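Side-chain contact in putative electron transport related protein (Corynebacterium diphtheriae, PDB 4PQ1), which probably acts as a thioredoxin-like thiol-disulfide oxidoreductase, a DsbF homologue with a CxxC active-site disulfide: residues I106-P109 with P110-T113. Numbering follows the deposited sequence.
Sequences IYDP and PFKT
The carboxylate of Asp108 faces the backbone of Lys112 and Thr113 across a type I beta turn, Asp108 to Phe111, that carries the chain from strand 105-107, the outermost strand on one side of the central sheet of this thioredoxin fold, toward helix 113-116. The turn is closed by Phe111 N on Asp108 O at 3.0 Å. Asp108 places CG anti to the backbone N, beside its carbonyl carbon (chi1 176°), which brings both oxygens to the amides of Lys112 and Thr113, just past the turn. Asp108 OD1 accepts from Lys112 N at 2.9 Å, on its syn lone pair. Asp108 OD2 accepts twice from Thr113: Thr113 N, also at 2.9 Å, reaches its syn side 17° out of the carboxylate plane. Two N-H groups and one hydroxyl thus hold the rotation of a buried carboxylate and would probably favour its charged form. Pro109 and Pro110 fill the turn's two middle positions, their rings side by side and pointing the same way, the Pro109 CB to Pro110 CD distance of 3.4 Å following largely from the intervening peptide bond. The Phe111 side chain packs on Ile82 and Val84, and the ring edge at CD1 lies 3.9 Å from Asp108 OD2. The hydroxyl of Thr113 makes the shortest bond, OG1 meeting Asp108 OD2 at 2.7 Å from 41° above the carboxylate plane.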
loop_
_atom_site.group_PDB
_atom_site.type_symbol
_atom_site.label_atom_id
_atom_site.label_comp_id
_atom_site.label_asym_id
_atom_site.label_seq_id
_atom_site.Cartn_x
_atom_site.Cartn_y
_atom_site.Cartn_z
ATOM N N ILE A 106 7.230 -3.883 3.387
ATOM C CA ILE A 106 7.394 -4.128 4.806
ATOM C C ILE A 106 6.944 -5.548 5.119
ATOM O O ILE A 106 5.837 -5.951 4.750
ATOM C CB ILE A 106 6.597 -3.127 5.644
ATOM C CG1 ILE A 106 7.139 -1.716 5.408
ATOM C CG2 ILE A 106 6.643 -3.514 7.111
ATOM C CD1 ILE A 106 6.460 -0.687 6.242
ATOM N N TYR A 107 7.799 -6.319 5.783
ATOM C CA TYR A 107 7.408 -7.668 6.177
ATOM C C TYR A 107 6.635 -7.648 7.490
ATOM O O TYR A 107 7.205 -7.457 8.565
ATOM C CB TYR A 107 8.636 -8.578 6.280
ATOM C CG TYR A 107 8.290 -10.011 6.598
ATOM C CD1 TYR A 107 7.605 -10.796 5.682
ATOM C CD2 TYR A 107 8.646 -10.580 7.820
ATOM C CE1 TYR A 107 7.283 -12.112 5.972
ATOM C CE2 TYR A 107 8.328 -11.877 8.114
ATOM C CZ TYR A 107 7.647 -12.641 7.188
ATOM O OH TYR A 107 7.326 -13.944 7.480
ATOM N N ASP A 108 5.329 -7.871 7.404
ATOM C CA ASP A 108 4.463 -7.660 8.558
ATOM C C ASP A 108 3.420 -8.775 8.625
ATOM O O ASP A 108 2.249 -8.549 8.327
ATOM C CB ASP A 108 3.822 -6.241 8.460
ATOM C CG ASP A 108 2.820 -5.933 9.572
ATOM O OD1 ASP A 108 2.780 -6.631 10.612
ATOM O OD2 ASP A 108 2.056 -4.953 9.397
ATOM N N PRO A 109 3.848 -9.994 9.016
ATOM C CA PRO A 109 2.921 -11.140 8.966
ATOM C C PRO A 109 1.577 -10.914 9.687
ATOM O O PRO A 109 0.560 -11.364 9.158
ATOM C CB PRO A 109 3.711 -12.267 9.641
ATOM C CG PRO A 109 5.144 -11.897 9.433
ATOM C CD PRO A 109 5.190 -10.384 9.484
ATOM N N PRO A 110 1.559 -10.233 10.853
ATOM C CA PRO A 110 0.236 -10.149 11.482
ATOM C C PRO A 110 -0.487 -8.829 11.182
ATOM O O PRO A 110 -1.520 -8.541 11.783
ATOM C CB PRO A 110 0.562 -10.259 12.966
ATOM C CG PRO A 110 1.887 -9.571 13.086
ATOM C CD PRO A 110 2.629 -9.836 11.790
ATOM N N PHE A 111 0.071 -8.048 10.266
ATOM C CA PHE A 111 -0.547 -6.828 9.778
ATOM C C PHE A 111 -0.765 -5.810 10.912
ATOM O O PHE A 111 -1.821 -5.199 11.028
ATOM C CB PHE A 111 -1.856 -7.172 9.037
ATOM C CG PHE A 111 -2.336 -6.082 8.097
ATOM C CD1 PHE A 111 -1.578 -4.936 7.887
ATOM C CD2 PHE A 111 -3.502 -6.245 7.361
ATOM C CE1 PHE A 111 -2.012 -3.957 7.031
ATOM C CE2 PHE A 111 -3.929 -5.260 6.479
ATOM C CZ PHE A 111 -3.190 -4.119 6.320
ATOM N N LYS A 112 0.267 -5.631 11.730
ATOM C CA LYS A 112 0.204 -4.695 12.824
ATOM C C LYS A 112 0.092 -3.272 12.274
ATOM O O LYS A 112 -0.450 -2.379 12.934
ATOM C CB LYS A 112 1.427 -4.841 13.736
ATOM C CG LYS A 112 1.364 -6.040 14.681
ATOM C CD LYS A 112 2.668 -6.209 15.454
ATOM C CE LYS A 112 2.553 -7.321 16.488
ATOM N NZ LYS A 112 1.416 -7.105 17.432
ATOM N N THR A 113 0.586 -3.082 11.051
ATOM C CA THR A 113 0.547 -1.792 10.358
ATOM C C THR A 113 -0.873 -1.255 10.200
ATOM O O THR A 113 -1.087 -0.043 10.099
ATOM C CB THR A 113 1.187 -1.900 8.958
ATOM O OG1 THR A 113 2.549 -2.299 9.091
ATOM C CG2 THR A 113 1.161 -0.571 8.242
#